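Side-chain contacts in probable ribose-5-phosphate isomerase B (Mycoplasma genitalium, PDB 6MU0), which probably catalyses the interconversion of ribulose 5-phosphate and ribose 5-phosphate in the non-oxidative stage of the pentose phosphate pathway: residues 33-38 / 131-136; 59-64 / 91-96. One frame throughout, in Å; residues are numbered along the deposited sequence.

Interaction 1 of 2, residues 33-38 / 131-136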
loop_
_atom_site.group_PDB
_atom_site.type_symbol
_atom_site.label_atom_id
_atom_site.label_comp_id
_atom_site.label_asym_id
_atom_site.label_seq_id
_atom_site.Cartn_x
_atom_site.Cartn_y
_atom_site.Cartn_z
ATOM N N LYS A 33 0.813 -13.610 6.071
ATOM C CA LYS A 33 0.264 -14.948 5.863
ATOM C C LYS A 33 0.104 -15.691 7.185
ATOM O O LYS A 33 -0.900 -16.379 7.407
ATOM C CB LYS A 33 1.127 -15.737 4.881
ATOM C CG LYS A 33 0.949 -15.284 3.436
ATOM C CD LYS A 33 1.796 -16.106 2.479
ATOM C CE LYS A 33 1.473 -15.782 1.022
ATOM N NZ LYS A 33 0.076 -16.189 0.661
ATOM N N THR A 34 1.079 -15.558 8.084
ATOM C CA THR A 34 0.961 -16.201 9.388
ATOM C C THR A 34 -0.236 -15.672 10.166
ATOM O O THR A 34 -0.880 -16.424 10.907
ATOM C CB THR A 34 2.259 -15.998 10.164
ATOM O OG1 THR A 34 3.332 -16.629 9.454
ATOM C CG2 THR A 34 2.161 -16.593 11.563
ATOM N N LYS A 35 -0.565 -14.396 9.991
ATOM C CA LYS A 35 -1.728 -13.785 10.619
ATOM C C LYS A 35 -3.026 -14.094 9.892
ATOM O O LYS A 35 -4.065 -13.519 10.240
ATOM C CB LYS A 35 -1.538 -12.275 10.722
ATOM C CG LYS A 35 -0.410 -11.885 11.630
ATOM C CD LYS A 35 -0.376 -10.394 11.802
ATOM C CE LYS A 35 0.646 -10.023 12.835
ATOM N NZ LYS A 35 0.460 -10.797 14.089
ATOM N N GLN A 36 -2.981 -14.974 8.892
ATOM C CA GLN A 36 -4.149 -15.490 8.186
ATOM C C GLN A 36 -4.758 -14.481 7.224
ATOM O O GLN A 36 -5.932 -14.605 6.862
ATOM C CB GLN A 36 -5.216 -16.075 9.122
ATOM C CG GLN A 36 -4.678 -17.098 10.108
ATOM C CD GLN A 36 -4.129 -18.336 9.428
ATOM O OE1 GLN A 36 -4.880 -19.141 8.879
ATOM N NE2 GLN A 36 -2.811 -18.493 9.460
ATOM N N PHE A 37 -3.994 -13.477 6.804
ATOM C CA PHE A 37 -4.448 -12.639 5.712
ATOM C C PHE A 37 -4.253 -13.371 4.388
ATOM O O PHE A 37 -3.433 -14.290 4.271
ATOM C CB PHE A 37 -3.656 -11.333 5.663
ATOM C CG PHE A 37 -3.964 -10.387 6.789
ATOM C CD1 PHE A 37 -5.028 -9.503 6.696
ATOM C CD2 PHE A 37 -3.177 -10.362 7.931
ATOM C CE1 PHE A 37 -5.313 -8.626 7.725
ATOM C CE2 PHE A 37 -3.461 -9.482 8.965
ATOM C CZ PHE A 37 -4.527 -8.615 8.859
ATOM N N ASN A 38 -5.030 -12.956 3.393
ATOM C CA ASN A 38 -4.848 -13.393 2.014
ATOM C C ASN A 38 -3.849 -12.438 1.377
ATOM O O ASN A 38 -4.139 -11.248 1.223
ATOM C CB ASN A 38 -6.178 -13.346 1.266
ATOM C CG ASN A 38 -7.232 -14.218 1.908
ATOM O OD1 ASN A 38 -6.944 -15.326 2.365
ATOM N ND2 ASN A 38 -8.460 -13.721 1.951
ATOM N N ILE A 131 4.504 -0.397 10.978
ATOM C CA ILE A 131 3.661 0.444 10.132
ATOM C C ILE A 131 2.554 -0.388 9.499
ATOM O O ILE A 131 1.375 -0.015 9.530
ATOM C CB ILE A 131 4.532 1.143 9.076
ATOM C CG1 ILE A 131 5.400 2.228 9.730
ATOM C CG2 ILE A 131 3.679 1.687 7.933
ATOM C CD1 ILE A 131 6.522 2.727 8.842
ATOM N N VAL A 132 2.928 -1.526 8.907
ATOM C CA VAL A 132 1.948 -2.424 8.298
ATOM C C VAL A 132 0.899 -2.844 9.318
ATOM O O VAL A 132 -0.309 -2.778 9.058
ATOM C CB VAL A 132 2.656 -3.639 7.671
ATOM C CG1 VAL A 132 1.644 -4.690 7.253
ATOM C CG2 VAL A 132 3.489 -3.220 6.468
ATOM N N ASP A 133 1.342 -3.286 10.496
ATOM C CA ASP A 133 0.392 -3.776 11.492
ATOM C C ASP A 133 -0.585 -2.685 11.918
ATOM O O ASP A 133 -1.791 -2.936 12.042
ATOM C CB ASP A 133 1.136 -4.323 12.714
ATOM C CG ASP A 133 1.744 -5.705 12.482
ATOM O OD1 ASP A 133 1.420 -6.368 11.471
ATOM O OD2 ASP A 133 2.553 -6.125 13.335
ATOM N N ASP A 134 -0.087 -1.468 12.156
ATOM C CA ASP A 134 -0.976 -0.405 12.620
ATOM C C ASP A 134 -1.906 0.069 11.511
ATOM O O ASP A 134 -3.062 0.420 11.772
ATOM C CB ASP A 134 -0.177 0.753 13.218
ATOM C CG ASP A 134 -0.563 1.034 14.664
ATOM O OD1 ASP A 134 -1.169 0.147 15.309
ATOM O OD2 ASP A 134 -0.285 2.146 15.156
ATOM N N PHE A 135 -1.418 0.083 10.268
ATOM C CA PHE A 135 -2.266 0.424 9.131
ATOM C C PHE A 135 -3.416 -0.566 8.993
ATOM O O PHE A 135 -4.569 -0.167 8.790
ATOM C CB PHE A 135 -1.400 0.437 7.871
ATOM C CG PHE A 135 -2.143 0.781 6.611
ATOM C CD1 PHE A 135 -2.336 2.101 6.251
ATOM C CD2 PHE A 135 -2.609 -0.213 5.766
ATOM C CE1 PHE A 135 -2.990 2.428 5.082
ATOM C CE2 PHE A 135 -3.273 0.107 4.596
ATOM C CZ PHE A 135 -3.465 1.430 4.257
ATOM N N LEU A 136 -3.127 -1.862 9.135
ATOM C CA LEU A 136 -4.166 -2.876 8.979
ATOM C C LEU A 136 -5.135 -2.889 10.154
ATOM O O LEU A 136 -6.322 -3.183 9.970
ATOM C CB LEU A 136 -3.530 -4.253 8.799
ATOM C CG LEU A 136 -2.769 -4.428 7.487
ATOM C CD1 LEU A 136 -2.065 -5.759 7.452
ATOM C CD2 LEU A 136 -3.718 -4.299 6.310
#

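Interaction 2 of 2, residues 59-64 / 91-96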
loop_
_atom_site.group_PDB
_atom_site.type_symbol
_atom_site.label_atom_id
_atom_site.label_comp_id
_atom_site.label_asym_id
_atom_site.label_seq_id
_atom_site.Cartn_x
_atom_site.Cartn_y
_atom_site.Cartn_z
ATOM N N LEU A 59 0.896 -3.021 -11.186
ATOM C CA LEU A 59 0.377 -4.362 -10.934
ATOM C C LEU A 59 -0.493 -4.381 -9.686
ATOM O O LEU A 59 -1.608 -4.911 -9.693
ATOM C CB LEU A 59 1.523 -5.360 -10.784
ATOM C CG LEU A 59 2.263 -5.763 -12.057
ATOM C CD1 LEU A 59 3.373 -6.738 -11.697
ATOM C CD2 LEU A 59 1.327 -6.373 -13.098
ATOM N N VAL A 60 0.005 -3.804 -8.594
ATOM C CA VAL A 60 -0.752 -3.778 -7.346
ATOM C C VAL A 60 -1.968 -2.872 -7.477
ATOM O O VAL A 60 -3.086 -3.244 -7.107
ATOM C CB VAL A 60 0.156 -3.323 -6.188
ATOM C CG1 VAL A 60 -0.673 -2.924 -4.976
ATOM C CG2 VAL A 60 1.139 -4.414 -5.822
ATOM N N ALA A 61 -1.754 -1.646 -7.960
ATOM C CA ALA A 61 -2.829 -0.664 -7.963
ATOM C C ALA A 61 -3.966 -1.077 -8.891
ATOM O O ALA A 61 -5.141 -0.854 -8.574
ATOM C CB ALA A 61 -2.280 0.706 -8.340
ATOM N N ASP A 62 -3.645 -1.683 -10.038
ATOM C CA ASP A 62 -4.703 -2.151 -10.926
ATOM C C ASP A 62 -5.537 -3.251 -10.279
ATOM O O ASP A 62 -6.734 -3.353 -10.557
ATOM C CB ASP A 62 -4.126 -2.609 -12.267
ATOM C CG ASP A 62 -3.802 -1.450 -13.202
ATOM O OD1 ASP A 62 -4.403 -0.363 -13.066
ATOM O OD2 ASP A 62 -2.948 -1.640 -14.096
ATOM N N LYS A 63 -4.936 -4.079 -9.414
ATOM C CA LYS A 63 -5.727 -5.063 -8.676
ATOM C C LYS A 63 -6.627 -4.381 -7.653
ATOM O O LYS A 63 -7.819 -4.697 -7.548
ATOM C CB LYS A 63 -4.820 -6.087 -7.991
ATOM C CG LYS A 63 -4.173 -7.084 -8.923
ATOM C CD LYS A 63 -5.194 -8.050 -9.496
ATOM C CE LYS A 63 -4.508 -9.146 -10.292
ATOM N NZ LYS A 63 -5.492 -10.109 -10.852
ATOM N N VAL A 64 -6.068 -3.448 -6.873
ATOM C CA VAL A 64 -6.867 -2.752 -5.869
ATOM C C VAL A 64 -8.036 -2.028 -6.523
ATOM O O VAL A 64 -9.153 -2.028 -5.997
ATOM C CB VAL A 64 -5.975 -1.823 -5.024
ATOM C CG1 VAL A 64 -6.812 -0.954 -4.094
ATOM C CG2 VAL A 64 -4.983 -2.655 -4.233
ATOM N N LYS A 91 -7.394 4.809 -10.945
ATOM C CA LYS A 91 -8.741 5.142 -10.500
ATOM C C LYS A 91 -9.129 4.327 -9.276
ATOM O O LYS A 91 -8.957 3.105 -9.240
ATOM C CB LYS A 91 -9.734 4.854 -11.623
ATOM C CG LYS A 91 -9.577 5.759 -12.827
ATOM C CD LYS A 91 -9.980 7.191 -12.511
ATOM C CE LYS A 91 -9.766 8.107 -13.709
ATOM N NZ LYS A 91 -8.325 8.222 -14.055
ATOM N N GLY A 92 -9.666 5.015 -8.269
ATOM C CA GLY A 92 -10.124 4.366 -7.064
ATOM C C GLY A 92 -9.045 4.088 -6.047
ATOM O O GLY A 92 -9.361 3.631 -4.941
ATOM N N VAL A 93 -7.791 4.344 -6.374
ATOM C CA VAL A 93 -6.696 4.079 -5.453
ATOM C C VAL A 93 -6.399 5.327 -4.635
ATOM O O VAL A 93 -6.387 6.449 -5.153
ATOM C CB VAL A 93 -5.457 3.577 -6.217
ATOM C CG1 VAL A 93 -4.236 3.525 -5.302
ATOM C CG2 VAL A 93 -5.749 2.207 -6.801
ATOM N N LEU A 94 -6.170 5.126 -3.342
ATOM C CA LEU A 94 -5.742 6.174 -2.422
ATOM C C LEU A 94 -4.480 5.634 -1.755
ATOM O O LEU A 94 -4.554 4.757 -0.891
ATOM C CB LEU A 94 -6.847 6.467 -1.412
ATOM C CG LEU A 94 -8.135 7.045 -2.008
ATOM C CD1 LEU A 94 -9.217 7.037 -0.937
ATOM C CD2 LEU A 94 -7.916 8.449 -2.568
ATOM N N ALA A 95 -3.319 6.125 -2.179
ATOM C CA ALA A 95 -2.040 5.568 -1.758
ATOM C C ALA A 95 -1.334 6.521 -0.801
ATOM O O ALA A 95 -1.135 7.701 -1.121
ATOM C CB ALA A 95 -1.150 5.270 -2.964
ATOM N N ALA A 96 -0.961 6.001 0.370
ATOM C CA ALA A 96 -0.365 6.781 1.444
ATOM C C ALA A 96 1.067 6.335 1.683
ATOM O O ALA A 96 1.322 5.148 1.912
ATOM C CB ALA A 96 -1.144 6.564 2.739
#

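Interaction 1 of 2, residues 33-38 / 131-136
Lys35 faces Asp133 and Phe37 faces Leu136 across well-separated backbones, the CA atoms of Phe37 and Leu136 lying 10.3 Å apart, so side chains alone close the gap between the turn after helix 22-34 and the last turns of helix 125-137. The apolar half is a methyl set over a ring: Leu136 CD1 lies above one face of Phe37, displaced toward the rim, and comes within 4.0 Å of Phe37 CZ. The two side chains arrive from opposite directions, and both also touch Leu32 and Ile13, which continues the patch onto helix 22-34 and strand 12-16. A Schellman motif ends that first helix. Gln36, with positive phi, is its C-prime residue, Gln36 N and Phe37 N bond back to Lys33 O and Leu32 O, and the residue after this turn, Phe37, points toward helix 125-137.

Beside the ring, Lys35 crosses Asp133 at about a right angle. Its chain runs extended to CE, which approaches Asp133 OD1 at 4.0 Å, then bends at the last torsion (chi4 -51°), leaving NZ 5.2 Å from Asp133 OD2. OD1 itself is hydrogen-bonded to His31 NE2. The surface contact thus rests on van der Waals packing of Leu136 against the Phe37 ring, with the Lys35-Asp133 pair, which forms no salt bridge, probably adding a weak electrostatic attraction.

Interaction 2 of 2, residues 59-64 / 91-96
Val93 packs against Ala61 and Val64 in the interior of the alpha/beta fold of the LacAB/RpiB family, built on a five-stranded parallel sheet of order 2-1-3-5-4. Here helix 53-66 lies against the chain leading into strand 95-97, an outermost strand of the sheet within this chain. The nearest backbones belong to Ala61 and Val93, with CA atoms 6.6 Å apart, a close approach consistent with the small side chain of Ala61.

Apolar contacts carry the interface. One methyl, Val93 CG2, does the touching: it lies 4.1 Å from Ala61 CB and 4.3 Å from Val64 CG1, meeting two residues three apart on the same side of the helix. Ala87 of helix 81-88 and Val115 of strand 115-117 also touch the Val93 side chain, so this valine joins two helices to the sheet.

Polar bonds across the pair are absent, and the backbone around Val93 is held from elsewhere. The side chain of Asn114 accepts from Leu94 N through OD1 and donates to Gly92 O through ND2, bracketing Val93, while Gly92 N bonds to Glu156 of helix 144-158.

The remaining contact is with the helix backbone. With CG2 of Val93 anti to its own carbonyl carbon and CG1 anti to the backbone N (chi1 170°), CG2 reaches the main chain of the helix and rests 3.6 Å from Ala61 O.

The two contacts use different helices and lie on opposite sides of the chain's centre, with their own centres 18 Å apart, yet each involves the chain leading into a strand outermost within this chain: 38-41 for interaction 1 and 95-97 for interaction 2. Interaction 1 is at the surface, where mainly the reach of Lys35 and Phe37 spans a wide backbone gap, combining an aromatic-aliphatic contact with a loose pairing of opposite charges. Interaction 2 is buried and wholly apolar in its side chains; its short aliphatic groups accompany a much closer backbone approach. Neither is bridged by a hydrogen bond: nearby polar groups bond outside the contacts, Asp133 to His31 and the backbone flanking Val93 to Asn114.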